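Local atomic coordinates of xyloglucan-specific endo-beta-1,4-glucanase BoGH5A (Bacteroides ovatus, PDB entry 3ZMR), a protein that hydrolyses internal beta-1,4-glucosidic linkages in the backbone of xyloglucans, retaining the beta configuration and releasing xyloglucan oligosaccharides. Residues V313-A316 against V317-T321; D339-F343 against T344-N348; D364-A367 against T368-G372; N417-I420 against E421-K425; A457-A460 against A461-G465. All blocks are in the same frame, centred on the assembly; numbering follows the deposited sequence.

Overall arrangement
All five contacts are local, each joining residues close in sequence within one continuous piece of the (beta/alpha)8 barrel chain. Contact 4 (417-425) lies within helix 406-429 and contact 5 (457-465) in the first part of helix 456-471, their centres about 8 Å apart, each with four buried residues and regular backbone bonding. Contact 1 (313-321) lies on another barrel helix and touches none of the others. Contact 2 (339-348) is a short helix and loop reaching the sugar site, rich in aromatic and aliphatic packing. Contact 3 (364-372) is a surface loop held by an amide and a water; it meets contact 2 through Asp342 and Ser366, while Tyr419 ties contact 2 to contact 4.

Contact 1 (V313-A316 against V317-T321); sequences VAKA and VAHFT. With EDO (1,2-ethanediol), chain G.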
loop_
_atom_site.group_PDB
_atom_site.type_symbol
_atom_site.label_atom_id
_atom_site.label_comp_id
_atom_site.label_asym_id
_atom_site.label_seq_id
_atom_site.Cartn_x
_atom_site.Cartn_y
_atom_site.Cartn_z
ATOM N N VAL A 313 -5.970 6.012 6.685
ATOM C CA VAL A 313 -7.236 5.300 6.609
ATOM C C VAL A 313 -8.325 6.112 5.917
ATOM O O VAL A 313 -8.979 5.611 4.988
ATOM C CB VAL A 313 -7.701 4.801 7.987
ATOM C CG1 VAL A 313 -9.120 4.209 7.890
ATOM C CG2 VAL A 313 -6.726 3.760 8.537
ATOM N N ALA A 314 -8.568 7.348 6.346
ATOM C CA ALA A 314 -9.667 8.113 5.752
ATOM C C ALA A 314 -9.403 8.369 4.263
ATOM O O ALA A 314 -10.325 8.339 3.451
ATOM C CB ALA A 314 -9.921 9.412 6.518
ATOM N N LYS A 315 -8.155 8.638 3.901
ATOM C CA LYS A 315 -7.802 8.827 2.491
ATOM C C LYS A 315 -7.942 7.542 1.662
ATOM O O LYS A 315 -8.189 7.595 0.445
ATOM C CB LYS A 315 -6.427 9.473 2.320
ATOM C CG LYS A 315 -6.369 10.930 2.789
ATOM C CD LYS A 315 -4.965 11.497 2.732
ATOM C CE LYS A 315 -4.924 12.952 3.153
ATOM N NZ LYS A 315 -5.264 13.140 4.576
ATOM N N ALA A 316 -7.735 6.392 2.303
ATOM C CA ALA A 316 -7.984 5.109 1.615
ATOM C C ALA A 316 -9.455 5.017 1.221
ATOM O O ALA A 316 -9.813 4.768 0.063
ATOM C CB ALA A 316 -7.600 3.926 2.502
ATOM N N VAL A 317 -10.319 5.212 2.205
ATOM C CA VAL A 317 -11.749 5.103 2.008
ATOM C C VAL A 317 -12.214 6.080 0.929
ATOM O O VAL A 317 -13.032 5.736 0.074
ATOM C CB VAL A 317 -12.497 5.348 3.334
ATOM C CG1 VAL A 317 -14.004 5.442 3.124
ATOM C CG2 VAL A 317 -12.190 4.233 4.338
ATOM N N ALA A 318 -11.688 7.305 0.956
ATOM C CA ALA A 318 -12.151 8.361 0.031
ATOM C C ALA A 318 -11.508 8.310 -1.362
ATOM O O ALA A 318 -12.111 8.754 -2.350
ATOM C CB ALA A 318 -11.930 9.741 0.665
ATOM N N HIS A 319 -10.273 7.823 -1.459
ATOM C CA HIS A 319 -9.493 8.022 -2.687
ATOM C C HIS A 319 -8.717 6.838 -3.250
ATOM O O HIS A 319 -8.190 6.930 -4.363
ATOM C CB HIS A 319 -8.492 9.173 -2.488
ATOM C CG HIS A 319 -9.118 10.439 -1.999
ATOM N ND1 HIS A 319 -9.882 11.240 -2.809
ATOM C CD2 HIS A 319 -9.077 11.045 -0.787
ATOM C CE1 HIS A 319 -10.298 12.284 -2.115
ATOM N NE2 HIS A 319 -9.810 12.194 -0.888
ATOM N N PHE A 320 -8.553 5.757 -2.500
ATOM C CA PHE A 320 -7.764 4.628 -2.998
ATOM C C PHE A 320 -8.543 3.937 -4.105
ATOM O O PHE A 320 -9.750 3.677 -3.946
ATOM C CB PHE A 320 -7.433 3.631 -1.860
ATOM C CG PHE A 320 -6.869 2.326 -2.362
ATOM C CD1 PHE A 320 -5.516 2.207 -2.645
ATOM C CD2 PHE A 320 -7.684 1.217 -2.552
ATOM C CE1 PHE A 320 -4.996 1.004 -3.087
ATOM C CE2 PHE A 320 -7.168 0.017 -2.973
ATOM C CZ PHE A 320 -5.841 -0.065 -3.285
ATOM N N THR A 321 -7.849 3.643 -5.199
ATOM C CA THR A 321 -8.399 2.818 -6.280
ATOM C C THR A 321 -7.585 1.524 -6.437
ATOM O O THR A 321 -6.374 1.528 -6.354
ATOM C CB THR A 321 -8.458 3.604 -7.604
ATOM O OG1 THR A 321 -7.132 3.972 -8.015
ATOM C CG2 THR A 321 -9.352 4.839 -7.449
HETATM C C1 EDO G . -9.834 12.027 2.485
HETATM O O1 EDO G . -9.731 11.967 3.902
HETATM C C2 EDO G . -9.702 13.438 1.904
HETATM O O2 EDO G . -10.853 13.795 1.138
HETATM O O HOH W 1 -11.741 4.004 -2.061
#
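His319 and Lys315 stand one helical turn apart, with both side chains setting off the same way about chi1: each CG lies anti to the carbonyl carbon (chi1 -53° for His319). Their direct touch is loose, Lys315 CB to His319 CD2 measuring 4.4 Å, and an ethanediol, probably from the crystallisation liquor, bridges them. Its C1 rests 3.6 Å from Lys315 CG, and its O2 lies at the edge of the imidazole, hydrogen-bonded to His319 NE2 at 2.8 Å. Ala318 CB sits over one face of the same ring, displaced toward the rim. On the buried side Ala316 CB and Phe320 CB approach to 4.4 Å, after which the phenyl group leads away from the turn.

The backbone bonds differ in geometry. Val317 N meets Val313 O nearly head-on, whereas His319 N reaches Lys315 O at 2.8 Å from above the carbonyl plane with a bent N-H...O angle of 133°. Phe320 N bonds Ala316 O.

The helix belongs to the beta-alpha-beta unit between strands 304-307 and 331-337. Val313, Ala316 and Phe320 face strand 331-337 through Cys335 and Leu333, while His319 stacks on Tyr278 of helix 275-293.

Contact 2 (D339-F343 against T344-N348); sequences DPYDF and TIMPN. With GLC (alpha-D-glucopyranose), chain L.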
loop_
_atom_site.group_PDB
_atom_site.type_symbol
_atom_site.label_atom_id
_atom_site.label_comp_id
_atom_site.label_asym_id
_atom_site.label_seq_id
_atom_site.Cartn_x
_atom_site.Cartn_y
_atom_site.Cartn_z
ATOM N N ASP A 339 -3.163 7.117 15.424
ATOM C CA ASP A 339 -4.026 8.020 16.166
ATOM C C ASP A 339 -4.177 7.494 17.591
ATOM O O ASP A 339 -4.312 6.296 17.810
ATOM C CB ASP A 339 -5.435 8.124 15.536
ATOM C CG ASP A 339 -5.433 8.695 14.119
ATOM O OD1 ASP A 339 -4.444 9.338 13.707
ATOM O OD2 ASP A 339 -6.477 8.510 13.438
ATOM N N PRO A 340 -4.212 8.394 18.592
ATOM C CA PRO A 340 -3.945 9.810 18.492
ATOM C C PRO A 340 -2.444 10.098 18.539
ATOM O O PRO A 340 -1.704 9.569 19.405
ATOM C CB PRO A 340 -4.635 10.382 19.738
ATOM C CG PRO A 340 -4.611 9.281 20.742
ATOM C CD PRO A 340 -4.477 7.971 19.978
ATOM N N TYR A 341 -2.005 10.896 17.580
ATOM C CA TYR A 341 -0.588 11.199 17.370
ATOM C C TYR A 341 0.107 11.755 18.633
ATOM O O TYR A 341 1.243 11.383 18.928
ATOM C CB TYR A 341 -0.461 12.211 16.228
ATOM C CG TYR A 341 0.930 12.717 16.008
ATOM C CD1 TYR A 341 1.860 11.981 15.296
ATOM C CD2 TYR A 341 1.316 13.966 16.504
ATOM C CE1 TYR A 341 3.145 12.458 15.090
ATOM C CE2 TYR A 341 2.596 14.461 16.288
ATOM C CZ TYR A 341 3.504 13.701 15.591
ATOM O OH TYR A 341 4.782 14.178 15.397
ATOM N N ASP A 342 -0.588 12.602 19.385
ATOM C CA ASP A 342 0.016 13.215 20.568
ATOM C C ASP A 342 0.282 12.237 21.725
ATOM O O ASP A 342 1.073 12.538 22.610
ATOM C CB ASP A 342 -0.705 14.503 21.023
ATOM C CG ASP A 342 -2.118 14.291 21.457
ATOM O OD1 ASP A 342 -2.645 13.159 21.385
ATOM O OD2 ASP A 342 -2.716 15.287 21.921
ATOM N N PHE A 343 -0.351 11.077 21.672
ATOM C CA PHE A 343 -0.045 9.971 22.565
ATOM C C PHE A 343 1.017 9.019 21.975
ATOM O O PHE A 343 2.041 8.726 22.597
ATOM C CB PHE A 343 -1.321 9.187 22.916
ATOM C CG PHE A 343 -1.067 7.922 23.691
ATOM C CD1 PHE A 343 -0.650 7.954 25.009
ATOM C CD2 PHE A 343 -1.232 6.689 23.085
ATOM C CE1 PHE A 343 -0.410 6.786 25.692
ATOM C CE2 PHE A 343 -0.997 5.511 23.767
ATOM C CZ PHE A 343 -0.578 5.558 25.069
ATOM N N THR A 344 0.790 8.569 20.746
ATOM C CA THR A 344 1.602 7.480 20.200
ATOM C C THR A 344 3.044 7.864 19.879
ATOM O O THR A 344 3.962 7.189 20.331
ATOM C CB THR A 344 0.987 6.857 18.951
ATOM O OG1 THR A 344 0.814 7.872 17.957
ATOM C CG2 THR A 344 -0.341 6.159 19.290
ATOM N N ILE A 345 3.239 8.889 19.049
ATOM C CA ILE A 345 4.545 9.136 18.433
ATOM C C ILE A 345 5.013 10.601 18.431
ATOM O O ILE A 345 6.116 10.907 17.973
ATOM C CB ILE A 345 4.640 8.524 17.016
ATOM C CG1 ILE A 345 3.586 9.098 16.105
ATOM C CG2 ILE A 345 4.537 6.987 17.046
ATOM C CD1 ILE A 345 3.840 8.724 14.650
ATOM N N MET A 346 4.219 11.497 19.007
ATOM C CA MET A 346 4.671 12.908 19.128
ATOM C C MET A 346 5.957 12.918 19.967
ATOM O O MET A 346 6.044 12.198 20.977
ATOM C CB MET A 346 3.619 13.753 19.805
ATOM C CG MET A 346 4.079 15.165 20.173
ATOM S SD MET A 346 2.757 16.169 20.870
ATOM C CE MET A 346 1.919 16.665 19.373
ATOM N N PRO A 347 6.978 13.676 19.526
ATOM C CA PRO A 347 8.244 13.731 20.249
ATOM C C PRO A 347 8.123 14.227 21.690
ATOM O O PRO A 347 7.183 14.955 22.056
ATOM C CB PRO A 347 9.111 14.689 19.410
ATOM C CG PRO A 347 8.541 14.652 18.041
ATOM C CD PRO A 347 7.069 14.358 18.213
ATOM N N ASN A 348 9.106 13.815 22.493
ATOM C CA ASN A 348 9.136 14.122 23.915
ATOM C C ASN A 348 9.330 15.599 24.214
ATOM O O ASN A 348 9.033 16.054 25.320
ATOM C CB ASN A 348 10.212 13.285 24.615
ATOM C CG ASN A 348 9.805 11.837 24.777
ATOM O OD1 ASN A 348 8.732 11.548 25.284
ATOM N ND2 ASN A 348 10.671 10.925 24.372
HETATM C C1 GLC L . 5.628 5.634 9.743
HETATM C C2 GLC L . 6.919 5.415 8.963
HETATM C C3 GLC L . 8.069 4.985 9.875
HETATM C C4 GLC L . 8.166 6.020 11.000
HETATM C C5 GLC L . 6.787 6.271 11.629
HETATM C C6 GLC L . 6.798 7.275 12.778
HETATM O O2 GLC L . 6.669 4.493 7.935
HETATM O O3 GLC L . 9.299 4.804 9.137
HETATM O O4 GLC L . 9.037 5.471 11.951
HETATM O O5 GLC L . 5.864 6.682 10.646
HETATM O O6 GLC L . 6.998 6.536 13.967
#
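Thr344, Tyr341 and Met346 bury the most surface here. Tyr341 has CG anti to its own N (chi1 174°), which swings the ring back over the residues that follow it. Met346 CA and N lie over one ring face, the N above its centre, and Met346 CB comes within 3.7 Å of Tyr341 CE2. The methionine chain crosses the tyrosine at about a right angle, then bends at chi3 to bring CE to 3.8 Å from Asp342 CB. Ile345 CG1 approaches Tyr341 CD1 to 3.5 Å, and Pro347 CD lies 3.6 Å from Tyr341 OH.

Thr344 is buried against the start of the helix. Its N bonds Pro340 O at 3.0 Å in the carbonyl plane, an oxygen that also accepts from Phe343 N, and its OG1 is hydrogen-bonded to Tyr338 O. Pro340, preceded by a cis peptide bond, occupies the N-cap position. Tyr341 O likewise takes two donors, Ile345 N and Met346 N, from opposite faces of its plane, just where Ile345 leaves helical geometry.

Ile345 belongs to the glycan pocket, with its CD1 3.8 Å from C6 of the bound glucose. An alanine here, lacking everything beyond CB, would probably deprive both the tyrosine ring and the glucose C6 of an apolar neighbour.

The chemistry thus divides: doubly used carbonyls fix the turn, while dispersion contacts from one isoleucine serve both the tyrosine ring and the bound sugar.

Contact 3 (D364-A367 against T368-G372); sequences DVSA and TGQEG. With EDO (1,2-ethanediol), chain F.
Gln370 folds back toward Val365 and Ser366, and its side chain carries most of what joins 364-367 to 368-372. From CB the chain sets off with CG anti to the carbonyl carbon (chi1 -52°) and bends again at chi2 (-57°), which turns the amide toward the preceding residues. CG passes 4.0 Å from Ser366 O, and CD stays similarly close to that oxygen. At the tip the two amide atoms part company. OE1 lies 4.0 Å from Val365 CB, an apolar neighbour, and takes its hydrogen bond from Gly357 N. NE2 packs 3.8 Å from Ser366 CB and spends its protons on two acceptors. One is Thr368 O, 3.1 Å from Gln370 NE2, reached along a nearly straight N-H...O line of 171°; this oxygen lies in the amide plane of the glutamine, although the donor stands above the carbonyl plane of Thr368. The other is a water 3.1 Å from Gln370 NE2, which also accepts from Ser366 N at 3.0 Å.

Ser366 OG is bonded to Asp342 of the short helix 341-344, and Gln370 itself is the N-cap residue of helix 371-379.

No direct hydrogen bond crosses between 364-367 and 368-372. The polar link is therefore indirect, on top of direct packing of the amide on Ser366 and Val365: a primary amide with both ends engaged, which fixes its flip, and one water linking it to the backbone of Ser366.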
loop_
_atom_site.group_PDB
_atom_site.type_symbol
_atom_site.label_atom_id
_atom_site.label_comp_id
_atom_site.label_asym_id
_atom_site.label_seq_id
_atom_site.Cartn_x
_atom_site.Cartn_y
_atom_site.Cartn_z
ATOM N N ASP A 364 -4.386 12.815 31.717
ATOM C CA ASP A 364 -3.496 13.347 30.673
ATOM C C ASP A 364 -3.728 12.634 29.358
ATOM O O ASP A 364 -2.776 12.099 28.728
ATOM C CB ASP A 364 -2.019 13.290 31.094
ATOM C CG ASP A 364 -1.096 14.046 30.114
ATOM O OD1 ASP A 364 -1.463 15.177 29.686
ATOM O OD2 ASP A 364 -0.027 13.496 29.750
ATOM N N VAL A 365 -5.008 12.641 28.943
ATOM C CA VAL A 365 -5.410 11.948 27.726
ATOM C C VAL A 365 -5.622 12.904 26.567
ATOM O O VAL A 365 -5.921 14.110 26.725
ATOM C CB VAL A 365 -6.656 11.031 27.882
ATOM C CG1 VAL A 365 -6.439 9.927 28.922
ATOM C CG2 VAL A 365 -7.922 11.812 28.215
ATOM N N SER A 366 -5.526 12.323 25.380
ATOM C CA SER A 366 -5.754 13.073 24.148
ATOM C C SER A 366 -7.239 13.450 23.982
ATOM O O SER A 366 -8.108 12.758 24.499
ATOM C CB SER A 366 -5.338 12.239 22.934
ATOM O OG SER A 366 -4.005 11.782 23.086
ATOM N N ALA A 367 -7.495 14.520 23.218
ATOM C CA ALA A 367 -8.872 14.970 22.874
ATOM C C ALA A 367 -9.559 14.123 21.808
ATOM O O ALA A 367 -10.768 14.234 21.588
ATOM C CB ALA A 367 -8.853 16.432 22.419
ATOM N N THR A 368 -8.764 13.303 21.134
ATOM C CA THR A 368 -9.224 12.418 20.056
ATOM C C THR A 368 -8.582 11.052 20.269
ATOM O O THR A 368 -7.760 10.869 21.157
ATOM C CB THR A 368 -8.791 12.934 18.669
ATOM O OG1 THR A 368 -7.369 12.927 18.560
ATOM C CG2 THR A 368 -9.314 14.353 18.410
ATOM N N GLY A 369 -8.957 10.106 19.426
ATOM C CA GLY A 369 -8.315 8.808 19.369
ATOM C C GLY A 369 -8.495 7.915 20.572
ATOM O O GLY A 369 -7.700 6.996 20.783
ATOM N N GLN A 370 -9.560 8.160 21.345
ATOM C CA GLN A 370 -9.932 7.258 22.401
ATOM C C GLN A 370 -10.749 6.115 21.757
ATOM O O GLN A 370 -10.809 6.013 20.512
ATOM C CB GLN A 370 -10.669 8.000 23.539
ATOM C CG GLN A 370 -9.897 9.223 24.049
ATOM C CD GLN A 370 -8.498 8.903 24.542
ATOM O OE1 GLN A 370 -8.327 8.287 25.582
ATOM N NE2 GLN A 370 -7.496 9.265 23.747
ATOM N N GLU A 371 -11.306 5.234 22.570
ATOM C CA GLU A 371 -11.911 3.983 22.101
ATOM C C GLU A 371 -12.907 4.158 20.952
ATOM O O GLU A 371 -12.847 3.431 19.942
ATOM C CB GLU A 371 -12.571 3.210 23.267
ATOM C CG GLU A 371 -11.612 2.584 24.291
ATOM C CD GLU A 371 -11.216 3.504 25.433
ATOM O OE1 GLU A 371 -11.344 4.747 25.320
ATOM O OE2 GLU A 371 -10.769 2.954 26.457
ATOM N N GLY A 372 -13.835 5.082 21.099
ATOM C CA GLY A 372 -14.843 5.250 20.075
ATOM C C GLY A 372 -14.237 5.708 18.742
ATOM O O GLY A 372 -14.638 5.263 17.672
HETATM C C1 EDO F . 3.723 12.944 32.010
HETATM O O1 EDO F . 2.371 13.331 31.708
HETATM C C2 EDO F . 4.247 13.738 33.210
HETATM O O2 EDO F . 4.317 15.115 32.833
HETATM O O HOH W 2 -4.602 9.611 24.669
#

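Contact 4 (N417-I420 against E421-K425); sequences NDYI and EYVVK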
loop_
_atom_site.group_PDB
_atom_site.type_symbol
_atom_site.label_atom_id
_atom_site.label_comp_id
_atom_site.label_asym_id
_atom_site.label_seq_id
_atom_site.Cartn_x
_atom_site.Cartn_y
_atom_site.Cartn_z
ATOM N N ASN A 417 -0.133 -0.313 27.071
ATOM C CA ASN A 417 -0.638 -1.687 26.939
ATOM C C ASN A 417 -2.152 -1.765 26.735
ATOM O O ASN A 417 -2.644 -2.586 25.952
ATOM C CB ASN A 417 -0.127 -2.545 28.088
ATOM C CG ASN A 417 1.362 -2.759 27.994
ATOM O OD1 ASN A 417 1.930 -2.799 26.876
ATOM N ND2 ASN A 417 2.020 -2.853 29.133
ATOM N N ASP A 418 -2.893 -0.860 27.355
ATOM C CA ASP A 418 -4.348 -0.748 27.141
ATOM C C ASP A 418 -4.601 -0.383 25.665
ATOM O O ASP A 418 -5.479 -0.941 25.001
ATOM C CB ASP A 418 -4.967 0.314 28.075
ATOM C CG ASP A 418 -5.018 -0.126 29.525
ATOM O OD1 ASP A 418 -4.788 -1.338 29.837
ATOM O OD2 ASP A 418 -5.305 0.769 30.351
ATOM N N TYR A 419 -3.830 0.575 25.172
ATOM C CA TYR A 419 -3.947 1.078 23.800
ATOM C C TYR A 419 -3.625 -0.035 22.771
ATOM O O TYR A 419 -4.369 -0.278 21.830
ATOM C CB TYR A 419 -2.998 2.283 23.579
ATOM C CG TYR A 419 -2.968 2.772 22.155
ATOM C CD1 TYR A 419 -3.894 3.686 21.702
ATOM C CD2 TYR A 419 -2.015 2.304 21.270
ATOM C CE1 TYR A 419 -3.908 4.118 20.400
ATOM C CE2 TYR A 419 -1.976 2.770 19.962
ATOM C CZ TYR A 419 -2.922 3.678 19.525
ATOM O OH TYR A 419 -2.933 4.093 18.192
ATOM N N ILE A 420 -2.509 -0.693 22.976
ATOM C CA ILE A 420 -2.064 -1.794 22.140
ATOM C C ILE A 420 -3.115 -2.879 22.054
ATOM O O ILE A 420 -3.487 -3.334 20.950
ATOM C CB ILE A 420 -0.704 -2.375 22.629
ATOM C CG1 ILE A 420 0.434 -1.382 22.348
ATOM C CG2 ILE A 420 -0.404 -3.710 21.947
ATOM C CD1 ILE A 420 1.740 -1.694 23.051
ATOM N N GLU A 421 -3.608 -3.331 23.200
ATOM C CA GLU A 421 -4.640 -4.358 23.231
ATOM C C GLU A 421 -5.873 -3.897 22.472
ATOM O O GLU A 421 -6.468 -4.676 21.724
ATOM C CB GLU A 421 -5.017 -4.682 24.675
ATOM C CG GLU A 421 -6.082 -5.759 24.805
ATOM C CD GLU A 421 -6.670 -5.879 26.204
ATOM O OE1 GLU A 421 -5.946 -5.629 27.205
ATOM O OE2 GLU A 421 -7.858 -6.267 26.291
ATOM N N TYR A 422 -6.250 -2.639 22.665
ATOM C CA TYR A 422 -7.493 -2.107 22.078
ATOM C C TYR A 422 -7.354 -2.038 20.544
ATOM O O TYR A 422 -8.262 -2.447 19.785
ATOM C CB TYR A 422 -7.899 -0.736 22.635
ATOM C CG TYR A 422 -9.325 -0.390 22.268
ATOM C CD1 TYR A 422 -10.392 -0.901 22.996
ATOM C CD2 TYR A 422 -9.602 0.377 21.148
ATOM C CE1 TYR A 422 -11.689 -0.631 22.617
ATOM C CE2 TYR A 422 -10.887 0.656 20.760
ATOM C CZ TYR A 422 -11.931 0.152 21.493
ATOM O OH TYR A 422 -13.224 0.429 21.105
ATOM N N VAL A 423 -6.236 -1.520 20.074
ATOM C CA VAL A 423 -6.009 -1.449 18.622
ATOM C C VAL A 423 -6.049 -2.865 18.010
ATOM O O VAL A 423 -6.707 -3.099 16.994
ATOM C CB VAL A 423 -4.700 -0.728 18.283
ATOM C CG1 VAL A 423 -4.328 -0.929 16.812
ATOM C CG2 VAL A 423 -4.855 0.741 18.648
ATOM N N VAL A 424 -5.335 -3.788 18.618
ATOM C CA VAL A 424 -5.254 -5.172 18.137
ATOM C C VAL A 424 -6.640 -5.817 18.098
ATOM O O VAL A 424 -7.052 -6.364 17.092
ATOM C CB VAL A 424 -4.227 -6.033 18.898
ATOM C CG1 VAL A 424 -4.311 -7.509 18.499
ATOM C CG2 VAL A 424 -2.836 -5.503 18.609
ATOM N N LYS A 425 -7.363 -5.736 19.203
ATOM C CA LYS A 425 -8.726 -6.322 19.252
ATOM C C LYS A 425 -9.624 -5.692 18.196
ATOM O O LYS A 425 -10.455 -6.389 17.590
ATOM C CB LYS A 425 -9.344 -6.275 20.669
ATOM C CG LYS A 425 -10.247 -5.118 21.029
ATOM C CD LYS A 425 -10.787 -5.300 22.455
ATOM C CE LYS A 425 -11.785 -4.224 22.838
ATOM N NZ LYS A 425 -12.130 -4.285 24.293
HETATM O O HOH W 3 -3.451 -5.224 27.885
HETATM O O HOH W 4 -7.072 -3.144 28.680
#
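Asn417 opens the helical turn by accepting from Glu421 N through its O, at 3.0 Å, while its OD1 is bonded to Ser458 of the next helix. Asp418 O receives Tyr422 N. Its carboxylate shares a water with the glutamate one turn on: the water donates to Asp418 OD1 and to Glu421 OE1, both at 3.1 Å, so two probably like-charged groups 5.2 Å apart (OD1 to OE1) are bridged, and Asp418 also has a salt bridge to Lys414.

Tyr419 carries the side-chain packing. Its CG is anti to the backbone N (chi1 175°), and Val423 CG2 sits over one ring face in a CH-pi contact, 3.8 Å from the centroid and 19° off the normal. The nearest ring atom to that methyl is Tyr419 CZ at 3.6 Å. The hydroxyl is bonded to Asp339 O. A serine in its place would probably leave the valine methyl without its aromatic cover and Asp339 O without its hydroxyl partner.

Ile420 ends the segment, its O bonded to Val424 N and its side chain packed on Ile462. This i to i+4 pattern is that of a regular alpha-helix, here the one connecting strands 391-396 and 433-436 in a beta-alpha-beta unit of the (beta/alpha)8 barrel.

Contact 5 (A457-A460 against A461-G465); sequences ASIA and AIMKG
Ile459 and Met463, one turn apart, make the side-chain contact of this helix: Ile459 CG2 and Met463 CG lie 4.4 Å apart, a loose apolar touch. Met463 CG comes nearer to a backbone atom, 3.4 Å from Ile459 O, because its first torsion (chi1 -65°) sets CG beside the backbone N. Met463 N donates to Ile459 O at 3.0 Å, in the carbonyl plane. One residue back, Ile462 repeats the pattern with CG1 3.5 Å from Ser458 O, the acceptor of its own N-H. Ala461 CB packs 3.4 Å from Ser458 O, and Lys464 N closes on Ala460 O at 2.8 Å.

These are the i to i+4 bonds of an alpha-helix. The helix, 456-471, follows the last strand of the (beta/alpha)8 barrel, 433-436, and packs beside helix 406-429. Ala457 and Ala461 face that helix, and their small side chains are consistent with a close approach, Ala461 CB lying 3.5 Å from Asn417 O.

Further out, Ile462 lies against Leu445 and Phe168, and Met463 also touches Phe168. Ser458 is held at both ends: its N bonds Asn455 OD1, while its OG, besides its link to Asn417, is engaged with Arg416 NH1. Lys464 extends toward Glu421 in a long, weak ion pair.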
loop_
_atom_site.group_PDB
_atom_site.type_symbol
_atom_site.label_atom_id
_atom_site.label_comp_id
_atom_site.label_asym_id
_atom_site.label_seq_id
_atom_site.Cartn_x
_atom_site.Cartn_y
_atom_site.Cartn_z
ATOM N N ALA A 457 5.236 -7.580 28.839
ATOM C CA ALA A 457 3.910 -7.020 29.123
ATOM C C ALA A 457 3.229 -6.511 27.835
ATOM O O ALA A 457 2.044 -6.721 27.632
ATOM C CB ALA A 457 3.985 -5.902 30.183
ATOM N N SER A 458 3.995 -5.864 26.972
ATOM C CA SER A 458 3.439 -5.372 25.706
ATOM C C SER A 458 3.187 -6.510 24.692
ATOM O O SER A 458 2.175 -6.478 23.982
ATOM C CB SER A 458 4.332 -4.314 25.107
ATOM O OG SER A 458 4.421 -3.179 25.945
ATOM N N ILE A 459 4.061 -7.518 24.655
ATOM C CA ILE A 459 3.785 -8.730 23.869
ATOM C C ILE A 459 2.471 -9.335 24.351
ATOM O O ILE A 459 1.587 -9.713 23.543
ATOM C CB ILE A 459 4.919 -9.761 23.925
ATOM C CG1 ILE A 459 6.195 -9.186 23.288
ATOM C CG2 ILE A 459 4.484 -11.053 23.241
ATOM C CD1 ILE A 459 7.437 -10.006 23.544
ATOM N N ALA A 460 2.328 -9.456 25.670
ATOM C CA ALA A 460 1.102 -10.029 26.256
ATOM C C ALA A 460 -0.144 -9.206 25.903
ATOM O O ALA A 460 -1.233 -9.775 25.694
ATOM C CB ALA A 460 1.231 -10.191 27.760
ATOM N N ALA A 461 -0.016 -7.877 25.816
ATOM C CA ALA A 461 -1.138 -7.011 25.435
ATOM C C ALA A 461 -1.613 -7.326 24.000
ATOM O O ALA A 461 -2.807 -7.382 23.701
ATOM C CB ALA A 461 -0.742 -5.552 25.540
ATOM N N ILE A 462 -0.651 -7.521 23.106
ATOM C CA ILE A 462 -0.957 -7.897 21.730
ATOM C C ILE A 462 -1.663 -9.262 21.720
ATOM O O ILE A 462 -2.709 -9.416 21.061
ATOM C CB ILE A 462 0.300 -7.938 20.839
ATOM C CG1 ILE A 462 0.893 -6.544 20.688
ATOM C CG2 ILE A 462 -0.004 -8.544 19.468
ATOM C CD1 ILE A 462 2.268 -6.528 20.049
ATOM N N MET A 463 -1.129 -10.236 22.449
ATOM C CA MET A 463 -1.709 -11.576 22.410
ATOM C C MET A 463 -3.114 -11.584 23.037
ATOM O O MET A 463 -3.992 -12.315 22.603
ATOM C CB MET A 463 -0.790 -12.572 23.100
ATOM C CG MET A 463 0.537 -12.746 22.396
ATOM S SD MET A 463 0.420 -13.226 20.653
ATOM C CE MET A 463 1.799 -12.350 19.927
ATOM N N LYS A 464 -3.325 -10.741 24.040
ATOM C CA LYS A 464 -4.643 -10.595 24.685
ATOM C C LYS A 464 -5.620 -10.023 23.659
ATOM O O LYS A 464 -6.768 -10.483 23.531
ATOM C CB LYS A 464 -4.565 -9.695 25.916
ATOM C CG LYS A 464 -5.894 -9.583 26.670
ATOM C CD LYS A 464 -5.706 -8.997 28.056
ATOM C CE LYS A 464 -7.043 -8.571 28.669
ATOM N NZ LYS A 464 -6.878 -7.496 29.701
ATOM N N GLY A 465 -5.188 -9.018 22.902
ATOM C CA GLY A 465 -5.995 -8.457 21.845
ATOM C C GLY A 465 -6.347 -9.433 20.744
ATOM O O GLY A 465 -7.477 -9.421 20.202
#